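Local coordinates for AP endonuclease, family protein 2 (Mycobacterium smegmatis, PDB 5TNV), which binds magnesium within a xylose isomerase-like TIM barrel and possibly acts as a metal-dependent endonuclease, at residues L58-R62 against V92-L98; S108-D112 against L171-V176; P203-V207 against M240-V244; R229-P233 against A266-A270. One frame throughout, in Å; residues are numbered along the deposited sequence.

How the interactions relate
The four contacts lie on the periphery of one TIM barrel. Interactions 1 and 2 follow each other along the chain, whereas interactions 3 and 4 interleave their segments. Interaction 1 joins helices 51-63 and 83-95, across the chain's centre from the other three, with its centre about 33 to 36 Å from theirs and away from the magnesium site. Interaction 2 ties the loop after strand 99-104 to helix 169-185, and interaction 3 pairs helices 203-213 and 237-244; the centres of interactions 2 and 3 are about 20 Å apart. Interaction 4 sets the loop after helix 225-228 on strand 266-272, touches both other subunits, and brings the Arg-229 side chain about 7 Å from the magnesium.

Interaction 1: L58-R62 against V92-L98; sequences LRQVR and VLADEGL
Two neighbouring helices of the TIM-barrel wall meet here, helix 51-63 packing against the Schellman-capped C-terminal end of helix 83-95, and Arg-59 joins Glu-96 across the seam. The guanidinium grips the carboxylate side-on: NE of Arg-59 reaches OE1 of Glu-96 at 2.9 Å, and NH2 of Arg-59 holds OE2 of Glu-96 at 2.9 Å. Both oxygens lie close to the guanidinium plane and are met on their syn sides, yet the two flat groups are twisted 41° apart. A bend in the glutamate chain (chi2 -59°) brings its carboxylate back over the arginine's aliphatic part, where OE1 of Glu-96 lies 3.4 Å from CB of Arg-59.

Next to this bridge Leu-58 fills the apolar seam. Its CD2 lies 3.9 Å from CD1 of Leu-98 and also meets CD1 of Leu-93, while its CD1 rests against Val-92 CG2. Ile-69 of strand 68-70 packs against Leu-58, Leu-93 and Leu-98. Arg-62 bends at chi2 (63°) and passes the helix end with Gly-97 O over one guanidinium face; NH1 of Arg-62 hydrogen-bonds Phe-66 O and forms a salt bridge with Asp-67. Gly-97, with positive phi, is the C-prime residue: Leu-98 N bonds Leu-93 O at 3.1 Å, and the chain turns inward to strand 99-104, as in the helix-to-strand turns of a beta/alpha barrel.

Interaction 2: S108-D112 against L171-V176; sequences SSIVD and LAIERV
Leu-171, on helix 169-185 of the TIM barrel, has its CG 4.1 Å from CG1 of Val-111, in the loop between strand 99-104 and helix 116-133. The same leucine sends CD2 over the centre of one face of the Arg-175 guanidinium, one turn further on, and so backs the group that makes the polar contact. Ala-172 comes next. Its small side chain lets the loop come near, and CG1 of Val-111 settles on the helix backbone, 3.7 Å from N of Ala-172, with the methyl CB of Ala-172 at 4.0 Å.

Arg-175 then makes the one direct hydrogen bond of the contact. Its chain runs extended from CG to NE (chi2 179°, chi3 176°) past Ile-110, the two side chains lying alongside and pointing opposite ways, and CB of Arg-175 lies 3.7 Å from CD1 of Ile-110. At the far end NH1 of Arg-175 donates to O of Ile-110 at 2.8 Å, nearly in line with the carbonyl (C=O...N angle 164°) and in the guanidinium plane. NH1 of Arg-175 also donates to a water at 2.8 Å, which in turn makes a weak bond to Asp-112 O. Val-176 closes the segment with CG2 against Ile-110 CD1, and its other neighbours include Leu-190 and Leu-192 of strand 189-193.

The carbonyl belongs to a type I turn, Ser-109 to Asp-112, that Ser-109 OG braces as an ST turn by accepting from Val-111 N. A charged donor in the guanidinium plane thus satisfies a buried residue's carbonyl, while Ile-110 and Val-111 make apolar contacts with the helix.

Interaction 3: P203-V207 against M240-V244; sequences PDDAV and MYAKV
Pro-203 opens helix 203-213 with its ring pressed against Met-240 on helix 237-244, and this is the tight part of the contact: CG of Pro-203 lies 3.6 Å from CG of Met-240 and 3.7 Å from SD of Met-240. The methionine chain is bent at chi3 (-74°), which takes its methyl away from the proline while the sulfur stays beside the ring. Next to it, CG1 of Val-244 sits between Pro-203 and Val-207; it is 4.2 Å from CB of Pro-203 and 4.1 Å from CG2 of Val-207, with the methyl of Ala-206 just touching. Leu-220 of strand 218-221 packs on both Ala-206 and Val-244.

The two segments run almost parallel, 5° between their directions and 9.5 Å between axes, as outer helices of a beta/alpha barrel commonly do; strand 218-221 and the short helix 225-228 lie between them in the chain. The magnesium-binding Asp-223 has its side chain about 9 Å from that of Val-244.

Toward solvent the packing gives way to a single salt bridge. Lys-243 stretches out beyond CG and lays CD 3.9 Å from Pro-203 CB, then delivers NZ to OD1 of the exposed Asp-204 at 2.8 Å. The ammonium meets that oxygen on its syn side but 30° out of the carboxylate plane.

Interaction 4: R229-P233 against A266-A270; sequences RLHRP and AYSSA
Segment 229-233 is an irregular loop that runs roughly antiparallel to strand 266-270 (end-to-end directions 154° apart), with Arg-229 opposite Ser-269 and His-231, the centre of an inverse gamma turn, opposite Tyr-267. Tyr-267 lays one ring face against the loop backbone: His-231 C sits 3.6 Å above the plane toward the rim, and Arg-232 N lies over the centre at 3.8 Å. Its hydroxyl end reaches Pro-233, whose ring crosses the tyrosine at about a right angle, with CD of Pro-233 3.5 Å from OH of Tyr-267.

His-231 passes Tyr-267 in the opposite sense, CB to CB 3.5 Å, and rests one ring face on the strand at Tyr-267 C and Ser-268 N. Its ND1 is hydrogen-bonded to Asp-261 of the second subunit, and NE2 of His-231 meets a water at 2.7 Å. Strand 266-272 is, within this chain, the outermost strand of the sheet, antiparallel to strand 251-261, and Ser-268 packs on Ser-268 of the third subunit.

At the other end, chi1 of 67° sets OG of Ser-269 between its own N and carbonyl carbon. It donates to a lone pair of Arg-229 O at 2.7 Å, in the carbonyl plane, and accepts from the same water at 2.7 Å. The Arg-229 side chain leads away to a salt bridge with Glu-196 and a hydrogen bond with Tyr-256, and lies about 7 Å from the bound magnesium.

Interaction 1: L58-R62 against V92-L98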
loop_
_atom_site.group_PDB
_atom_site.type_symbol
_atom_site.label_atom_id
_atom_site.label_comp_id
_atom_site.label_asym_id
_atom_site.label_seq_id
_atom_site.Cartn_x
_atom_site.Cartn_y
_atom_site.Cartn_z
ATOM N N LEU A 58 -3.515 21.998 14.089
ATOM C CA LEU A 58 -2.199 22.320 13.544
ATOM C C LEU A 58 -1.118 21.416 14.177
ATOM O O LEU A 58 -0.202 20.947 13.505
ATOM C CB LEU A 58 -1.897 23.764 13.779
ATOM C CG LEU A 58 -2.673 24.747 12.914
ATOM C CD1 LEU A 58 -2.638 26.142 13.527
ATOM C CD2 LEU A 58 -2.144 24.748 11.461
ATOM N N ARG A 59 -1.242 21.176 15.476
ATOM C CA ARG A 59 -0.247 20.358 16.199
ATOM C C ARG A 59 -0.152 18.961 15.607
ATOM O O ARG A 59 0.942 18.391 15.544
ATOM C CB ARG A 59 -0.645 20.286 17.658
ATOM C CG ARG A 59 0.442 19.732 18.577
ATOM C CD ARG A 59 0.038 19.859 20.041
ATOM N NE ARG A 59 -0.132 21.288 20.376
ATOM C CZ ARG A 59 -0.899 21.740 21.360
ATOM N NH1 ARG A 59 -1.519 20.913 22.172
ATOM N NH2 ARG A 59 -0.996 23.039 21.562
ATOM N N GLN A 60 -1.285 18.377 15.211
ATOM C CA GLN A 60 -1.260 17.046 14.628
ATOM C C GLN A 60 -0.409 17.021 13.362
ATOM O O GLN A 60 0.224 15.997 13.051
ATOM C CB GLN A 60 -2.681 16.574 14.293
ATOM C CG GLN A 60 -3.530 16.324 15.532
ATOM C CD GLN A 60 -4.874 15.788 15.125
ATOM O OE1 GLN A 60 -4.977 14.711 14.525
ATOM N NE2 GLN A 60 -5.917 16.526 15.405
ATOM N N VAL A 61 -0.459 18.098 12.595
ATOM C CA VAL A 61 0.298 18.244 11.350
ATOM C C VAL A 61 1.786 18.376 11.658
ATOM O O VAL A 61 2.625 17.688 11.069
ATOM C CB VAL A 61 -0.274 19.440 10.568
ATOM C CG1 VAL A 61 0.527 19.630 9.305
ATOM C CG2 VAL A 61 -1.735 19.241 10.276
ATOM N N ARG A 62 2.145 19.266 12.602
ATOM C CA ARG A 62 3.558 19.414 12.988
ATOM C C ARG A 62 4.119 18.126 13.566
ATOM O O ARG A 62 5.271 17.782 13.286
ATOM C CB ARG A 62 3.649 20.550 14.029
ATOM C CG ARG A 62 5.077 20.801 14.510
ATOM C CD ARG A 62 5.973 21.251 13.358
ATOM N NE ARG A 62 7.269 21.650 13.856
ATOM C CZ ARG A 62 8.276 21.839 13.038
ATOM N NH1 ARG A 62 8.135 21.690 11.720
ATOM N NH2 ARG A 62 9.440 22.194 13.497
ATOM N N VAL A 92 -1.174 31.297 16.616
ATOM C CA VAL A 92 -1.134 29.832 16.862
ATOM C C VAL A 92 -0.414 29.100 15.757
ATOM O O VAL A 92 0.270 28.109 16.046
ATOM C CB VAL A 92 -2.501 29.212 17.171
ATOM C CG1 VAL A 92 -3.077 29.792 18.457
ATOM C CG2 VAL A 92 -3.482 29.355 16.073
ATOM N N LEU A 93 -0.479 29.578 14.517
ATOM C CA LEU A 93 0.295 28.980 13.437
ATOM C C LEU A 93 1.791 28.975 13.775
ATOM O O LEU A 93 2.446 27.924 13.676
ATOM C CB LEU A 93 -0.015 29.781 12.164
ATOM C CG LEU A 93 0.704 29.303 10.895
ATOM C CD1 LEU A 93 0.173 27.959 10.434
ATOM C CD2 LEU A 93 0.583 30.377 9.817
ATOM N N ALA A 94 2.311 30.110 14.208
ATOM C CA ALA A 94 3.711 30.216 14.617
ATOM C C ALA A 94 4.007 29.379 15.854
ATOM O O ALA A 94 5.045 28.702 15.897
ATOM C CB ALA A 94 4.085 31.688 14.834
ATOM N N ASP A 95 3.114 29.435 16.851
ATOM C CA ASP A 95 3.342 28.699 18.086
ATOM C C ASP A 95 3.453 27.200 17.836
ATOM O O ASP A 95 4.188 26.489 18.542
ATOM C CB ASP A 95 2.259 28.983 19.073
ATOM C CG ASP A 95 2.521 28.627 20.515
ATOM O OD1 ASP A 95 3.692 28.539 20.973
ATOM O OD2 ASP A 95 1.532 28.431 21.259
ATOM N N GLU A 96 2.695 26.704 16.856
ATOM C CA GLU A 96 2.697 25.285 16.529
ATOM C C GLU A 96 3.754 24.907 15.512
ATOM O O GLU A 96 3.849 23.743 15.096
ATOM C CB GLU A 96 1.292 24.844 16.077
ATOM C CG GLU A 96 0.253 24.999 17.185
ATOM C CD GLU A 96 0.484 24.252 18.461
ATOM O OE1 GLU A 96 1.074 23.153 18.461
ATOM O OE2 GLU A 96 0.016 24.776 19.517
ATOM N N GLY A 97 4.623 25.832 15.140
ATOM C CA GLY A 97 5.813 25.524 14.340
ATOM C C GLY A 97 5.563 25.403 12.851
ATOM O O GLY A 97 6.279 24.668 12.196
ATOM N N LEU A 98 4.580 26.071 12.320
ATOM C CA LEU A 98 4.171 25.945 10.937
ATOM C C LEU A 98 4.109 27.306 10.233
ATOM O O LEU A 98 4.077 28.369 10.849
ATOM C CB LEU A 98 2.796 25.251 10.867
ATOM C CG LEU A 98 2.831 23.789 11.381
ATOM C CD1 LEU A 98 1.416 23.280 11.608
ATOM C CD2 LEU A 98 3.551 22.872 10.403
#

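Interaction 2: S108-D112 against L171-V176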
loop_
_atom_site.group_PDB
_atom_site.type_symbol
_atom_site.label_atom_id
_atom_site.label_comp_id
_atom_site.label_asym_id
_atom_site.label_seq_id
_atom_site.Cartn_x
_atom_site.Cartn_y
_atom_site.Cartn_z
ATOM N N SER A 108 -15.044 26.279 -5.006
ATOM C CA SER A 108 -15.310 27.702 -4.895
ATOM C C SER A 108 -15.013 28.380 -6.213
ATOM O O SER A 108 -14.192 29.285 -6.324
ATOM C CB SER A 108 -14.471 28.328 -3.782
ATOM O OG SER A 108 -14.740 27.661 -2.585
ATOM N N SER A 109 -15.651 27.920 -7.282
ATOM C CA SER A 109 -15.308 28.380 -8.623
ATOM C C SER A 109 -15.647 29.862 -8.834
ATOM O O SER A 109 -16.744 30.310 -8.447
ATOM C CB SER A 109 -16.049 27.557 -9.659
ATOM O OG SER A 109 -15.810 28.132 -10.946
ATOM N N ILE A 110 -14.754 30.569 -9.503
ATOM C CA ILE A 110 -14.988 31.972 -9.824
ATOM C C ILE A 110 -16.023 32.128 -10.934
ATOM O O ILE A 110 -16.399 33.283 -11.225
ATOM C CB ILE A 110 -13.672 32.717 -10.105
ATOM C CG1 ILE A 110 -13.014 32.245 -11.388
ATOM C CG2 ILE A 110 -12.759 32.676 -8.894
ATOM C CD1 ILE A 110 -11.623 32.699 -11.686
ATOM N N VAL A 111 -16.542 31.034 -11.510
ATOM C CA VAL A 111 -17.697 31.110 -12.398
ATOM C C VAL A 111 -18.852 30.274 -11.881
ATOM O O VAL A 111 -19.781 29.997 -12.638
ATOM C CB VAL A 111 -17.354 30.801 -13.875
ATOM C CG1 VAL A 111 -16.444 31.867 -14.458
ATOM C CG2 VAL A 111 -16.780 29.398 -14.053
ATOM N N ASP A 112 -18.859 29.932 -10.592
ATOM C CA ASP A 112 -20.073 29.365 -9.987
ATOM C C ASP A 112 -21.252 30.273 -10.293
ATOM O O ASP A 112 -21.145 31.508 -10.168
ATOM C CB ASP A 112 -19.838 29.244 -8.491
ATOM C CG ASP A 112 -20.881 28.462 -7.734
ATOM O OD1 ASP A 112 -21.964 29.053 -7.454
ATOM O OD2 ASP A 112 -20.621 27.276 -7.448
ATOM N N LEU A 171 -15.636 34.152 -19.626
ATOM C CA LEU A 171 -15.717 34.810 -18.317
ATOM C C LEU A 171 -14.652 34.272 -17.360
ATOM O O LEU A 171 -14.002 34.985 -16.586
ATOM C CB LEU A 171 -17.117 34.647 -17.735
ATOM C CG LEU A 171 -17.347 35.407 -16.425
ATOM C CD1 LEU A 171 -17.139 36.876 -16.602
ATOM C CD2 LEU A 171 -18.729 35.082 -15.903
ATOM N N ALA A 172 -14.459 32.951 -17.394
ATOM C CA ALA A 172 -13.422 32.306 -16.610
ATOM C C ALA A 172 -12.053 32.863 -16.939
ATOM O O ALA A 172 -11.296 33.191 -16.028
ATOM C CB ALA A 172 -13.435 30.795 -16.785
ATOM N N ILE A 173 -11.736 32.997 -18.210
ATOM C CA ILE A 173 -10.430 33.532 -18.628
ATOM C C ILE A 173 -10.269 34.959 -18.126
ATOM O O ILE A 173 -9.214 35.370 -17.607
ATOM C CB ILE A 173 -10.232 33.399 -20.157
ATOM C CG1 ILE A 173 -10.074 31.882 -20.534
ATOM C CG2 ILE A 173 -9.096 34.244 -20.610
ATOM C CD1 ILE A 173 -10.139 31.642 -22.034
ATOM N N GLU A 174 -11.327 35.772 -18.279
ATOM C CA GLU A 174 -11.304 37.179 -17.840
ATOM C C GLU A 174 -11.022 37.251 -16.361
ATOM O O GLU A 174 -10.193 38.064 -15.925
ATOM C CB GLU A 174 -12.652 37.857 -18.157
ATOM C CG GLU A 174 -12.901 39.289 -17.752
ATOM C CD GLU A 174 -14.348 39.703 -18.046
ATOM O OE1 GLU A 174 -14.927 39.353 -19.099
ATOM O OE2 GLU A 174 -14.970 40.394 -17.212
ATOM N N ARG A 175 -11.719 36.425 -15.584
ATOM C CA ARG A 175 -11.551 36.475 -14.116
ATOM C C ARG A 175 -10.203 35.922 -13.665
ATOM O O ARG A 175 -9.584 36.429 -12.731
ATOM C CB ARG A 175 -12.727 35.813 -13.432
ATOM C CG ARG A 175 -13.988 36.663 -13.585
ATOM C CD ARG A 175 -15.199 36.019 -12.917
ATOM N NE ARG A 175 -16.332 36.921 -13.007
ATOM C CZ ARG A 175 -17.577 36.656 -12.636
ATOM N NH1 ARG A 175 -17.907 35.504 -12.084
ATOM N NH2 ARG A 175 -18.578 37.537 -12.785
ATOM N N VAL A 176 -9.693 34.899 -14.338
ATOM C CA VAL A 176 -8.328 34.413 -14.099
ATOM C C VAL A 176 -7.324 35.520 -14.328
ATOM O O VAL A 176 -6.418 35.700 -13.518
ATOM C CB VAL A 176 -8.039 33.152 -14.963
ATOM C CG1 VAL A 176 -6.557 32.882 -14.974
ATOM C CG2 VAL A 176 -8.816 31.961 -14.370
HETATM O O HOH W 1 -20.547 34.527 -11.746
#

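Interaction 3: P203-V207 against M240-V244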
loop_
_atom_site.group_PDB
_atom_site.type_symbol
_atom_site.label_atom_id
_atom_site.label_comp_id
_atom_site.label_asym_id
_atom_site.label_seq_id
_atom_site.Cartn_x
_atom_site.Cartn_y
_atom_site.Cartn_z
ATOM N N PRO A 203 -5.098 17.169 -20.260
ATOM C CA PRO A 203 -3.842 17.873 -20.550
ATOM C C PRO A 203 -3.924 18.870 -21.703
ATOM O O PRO A 203 -3.499 20.010 -21.573
ATOM C CB PRO A 203 -2.877 16.704 -20.836
ATOM C CG PRO A 203 -3.387 15.567 -19.961
ATOM C CD PRO A 203 -4.883 15.692 -20.074
ATOM N N ASP A 204 -4.471 18.457 -22.826
ATOM C CA ASP A 204 -4.564 19.383 -23.953
ATOM C C ASP A 204 -5.451 20.575 -23.614
ATOM O O ASP A 204 -5.115 21.705 -24.030
ATOM C CB ASP A 204 -5.058 18.684 -25.204
ATOM C CG ASP A 204 -4.104 17.730 -25.844
ATOM O OD1 ASP A 204 -2.897 17.768 -25.530
ATOM O OD2 ASP A 204 -4.554 16.927 -26.682
ATOM N N ASP A 205 -6.553 20.371 -22.920
ATOM C CA ASP A 205 -7.432 21.485 -22.606
ATOM C C ASP A 205 -6.733 22.441 -21.669
ATOM O O ASP A 205 -6.884 23.653 -21.770
ATOM C CB ASP A 205 -8.756 21.028 -22.022
ATOM C CG ASP A 205 -9.740 20.514 -23.037
ATOM O OD1 ASP A 205 -9.515 20.604 -24.252
ATOM O OD2 ASP A 205 -10.811 20.037 -22.549
ATOM N N ALA A 206 -5.968 21.909 -20.699
ATOM C CA ALA A 206 -5.243 22.760 -19.741
ATOM C C ALA A 206 -4.203 23.574 -20.440
ATOM O O ALA A 206 -4.035 24.763 -20.123
ATOM C CB ALA A 206 -4.663 21.870 -18.656
ATOM N N VAL A 207 -3.458 22.963 -21.360
ATOM C CA VAL A 207 -2.468 23.732 -22.100
ATOM C C VAL A 207 -3.088 24.840 -22.932
ATOM O O VAL A 207 -2.632 25.997 -22.956
ATOM C CB VAL A 207 -1.568 22.791 -22.981
ATOM C CG1 VAL A 207 -0.626 23.585 -23.886
ATOM C CG2 VAL A 207 -0.727 21.841 -22.120
ATOM N N MET A 240 1.057 12.603 -19.857
ATOM C CA MET A 240 0.261 13.759 -19.430
ATOM C C MET A 240 1.122 14.774 -18.709
ATOM O O MET A 240 1.024 15.983 -18.949
ATOM C CB MET A 240 -0.872 13.312 -18.499
ATOM C CG MET A 240 -1.902 12.347 -19.142
ATOM S SD MET A 240 -3.454 12.277 -18.236
ATOM C CE MET A 240 -3.019 11.323 -16.789
ATOM N N TYR A 241 1.973 14.333 -17.778
ATOM C CA TYR A 241 2.833 15.238 -17.038
ATOM C C TYR A 241 3.825 15.943 -17.947
ATOM O O TYR A 241 4.079 17.124 -17.773
ATOM C CB TYR A 241 3.540 14.514 -15.899
ATOM C CG TYR A 241 2.776 14.503 -14.590
ATOM C CD1 TYR A 241 2.510 15.704 -13.926
ATOM C CD2 TYR A 241 2.354 13.325 -13.985
ATOM C CE1 TYR A 241 1.830 15.751 -12.741
ATOM C CE2 TYR A 241 1.662 13.363 -12.776
ATOM C CZ TYR A 241 1.419 14.580 -12.156
ATOM O OH TYR A 241 0.742 14.696 -10.944
ATOM N N ALA A 242 4.381 15.247 -18.950
ATOM C CA ALA A 242 5.278 15.923 -19.864
ATOM C C ALA A 242 4.614 17.104 -20.583
ATOM O O ALA A 242 5.256 18.119 -20.868
ATOM C CB ALA A 242 5.836 14.909 -20.909
ATOM N N LYS A 243 3.340 16.997 -20.863
ATOM C CA LYS A 243 2.654 18.069 -21.545
ATOM C C LYS A 243 2.469 19.282 -20.640
ATOM O O LYS A 243 2.551 20.397 -21.136
ATOM C CB LYS A 243 1.288 17.582 -22.036
ATOM C CG LYS A 243 1.254 16.759 -23.272
ATOM C CD LYS A 243 -0.191 16.446 -23.647
ATOM C CE LYS A 243 -0.043 15.665 -24.921
ATOM N NZ LYS A 243 -1.399 15.397 -25.421
ATOM N N VAL A 244 2.067 19.051 -19.403
ATOM C CA VAL A 244 1.634 20.164 -18.557
ATOM C C VAL A 244 2.718 20.724 -17.643
ATOM O O VAL A 244 2.626 21.903 -17.240
ATOM C CB VAL A 244 0.354 19.832 -17.750
ATOM C CG1 VAL A 244 -0.822 19.615 -18.700
ATOM C CG2 VAL A 244 0.562 18.638 -16.835
#

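Interaction 4: R229-P233 against A266-A270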
loop_
_atom_site.group_PDB
_atom_site.type_symbol
_atom_site.label_atom_id
_atom_site.label_comp_id
_atom_site.label_asym_id
_atom_site.label_seq_id
_atom_site.Cartn_x
_atom_site.Cartn_y
_atom_site.Cartn_z
ATOM N N ARG A 229 -7.307 8.535 -11.141
ATOM C CA ARG A 229 -8.281 7.751 -10.359
ATOM C C ARG A 229 -9.507 7.407 -11.169
ATOM O O ARG A 229 -10.303 6.551 -10.713
ATOM C CB ARG A 229 -8.680 8.551 -9.125
ATOM C CG ARG A 229 -9.541 9.800 -9.414
ATOM C CD ARG A 229 -9.479 10.771 -8.279
ATOM N NE ARG A 229 -10.213 11.998 -8.562
ATOM C CZ ARG A 229 -10.240 13.034 -7.731
ATOM N NH1 ARG A 229 -9.682 12.958 -6.533
ATOM N NH2 ARG A 229 -10.868 14.152 -8.122
ATOM N N LEU A 230 -9.776 8.054 -12.305
ATOM C CA LEU A 230 -11.071 7.967 -12.942
ATOM C C LEU A 230 -11.248 6.657 -13.709
ATOM O O LEU A 230 -10.327 6.127 -14.342
ATOM C CB LEU A 230 -11.251 9.123 -13.911
ATOM C CG LEU A 230 -11.189 10.514 -13.267
ATOM C CD1 LEU A 230 -11.217 11.594 -14.343
ATOM C CD2 LEU A 230 -12.302 10.704 -12.263
ATOM N N HIS A 231 -12.497 6.168 -13.721
ATOM C CA HIS A 231 -12.847 4.944 -14.426
ATOM C C HIS A 231 -13.199 5.240 -15.877
ATOM O O HIS A 231 -14.329 4.999 -16.335
ATOM C CB HIS A 231 -13.972 4.220 -13.666
ATOM C CG HIS A 231 -13.648 3.845 -12.277
ATOM N ND1 HIS A 231 -14.278 2.764 -11.670
ATOM C CD2 HIS A 231 -12.818 4.347 -11.332
ATOM C CE1 HIS A 231 -13.851 2.635 -10.430
ATOM N NE2 HIS A 231 -12.966 3.589 -10.209
ATOM N N ARG A 232 -12.224 5.774 -16.596
ATOM C CA ARG A 232 -12.383 6.192 -17.979
ATOM C C ARG A 232 -11.014 6.061 -18.630
ATOM O O ARG A 232 -9.988 6.079 -17.912
ATOM C CB ARG A 232 -12.923 7.627 -18.108
ATOM C CG ARG A 232 -11.938 8.671 -17.740
ATOM C CD ARG A 232 -12.384 10.096 -17.976
ATOM N NE ARG A 232 -13.442 10.541 -17.079
ATOM C CZ ARG A 232 -13.729 11.837 -17.051
ATOM N NH1 ARG A 232 -13.180 12.796 -17.788
ATOM N NH2 ARG A 232 -14.672 12.215 -16.207
ATOM N N PRO A 233 -10.951 6.001 -19.952
ATOM C CA PRO A 233 -9.640 6.011 -20.644
ATOM C C PRO A 233 -8.859 7.229 -20.271
ATOM O O PRO A 233 -9.417 8.344 -20.099
ATOM C CB PRO A 233 -10.048 6.049 -22.108
ATOM C CG PRO A 233 -11.395 5.488 -22.187
ATOM C CD PRO A 233 -12.085 5.857 -20.888
ATOM N N ALA A 266 -14.083 -3.441 -16.568
ATOM C CA ALA A 266 -14.045 -2.783 -15.246
ATOM C C ALA A 266 -12.755 -2.026 -15.021
ATOM O O ALA A 266 -11.673 -2.546 -15.246
ATOM C CB ALA A 266 -14.192 -3.804 -14.144
ATOM N N TYR A 267 -12.857 -0.815 -14.500
ATOM C CA TYR A 267 -11.741 -0.033 -13.987
ATOM C C TYR A 267 -11.735 -0.095 -12.449
ATOM O O TYR A 267 -12.807 -0.234 -11.853
ATOM C CB TYR A 267 -11.881 1.441 -14.371
ATOM C CG TYR A 267 -11.627 1.769 -15.819
ATOM C CD1 TYR A 267 -12.667 1.727 -16.766
ATOM C CD2 TYR A 267 -10.363 2.135 -16.253
ATOM C CE1 TYR A 267 -12.445 2.028 -18.097
ATOM C CE2 TYR A 267 -10.141 2.428 -17.589
ATOM C CZ TYR A 267 -11.178 2.368 -18.497
ATOM O OH TYR A 267 -10.900 2.687 -19.818
ATOM N N SER A 268 -10.587 0.157 -11.862
ATOM C CA SER A 268 -10.495 0.346 -10.437
ATOM C C SER A 268 -9.342 1.279 -10.099
ATOM O O SER A 268 -8.356 1.381 -10.826
ATOM C CB SER A 268 -10.413 -1.009 -9.730
ATOM O OG SER A 268 -9.343 -1.743 -10.211
ATOM N N SER A 269 -9.489 1.938 -8.958
ATOM C CA SER A 269 -8.404 2.782 -8.413
ATOM C C SER A 269 -8.564 2.876 -6.909
ATOM O O SER A 269 -9.676 2.739 -6.385
ATOM C CB SER A 269 -8.390 4.175 -9.046
ATOM O OG SER A 269 -9.547 4.899 -8.661
ATOM N N ALA A 270 -7.461 3.118 -6.229
ATOM C CA ALA A 270 -7.451 3.280 -4.775
ATOM C C ALA A 270 -6.437 4.333 -4.390
ATOM O O ALA A 270 -5.292 4.301 -4.872
ATOM C CB ALA A 270 -7.127 1.998 -4.032
HETATM O O HOH W 2 -12.051 4.415 -7.759
#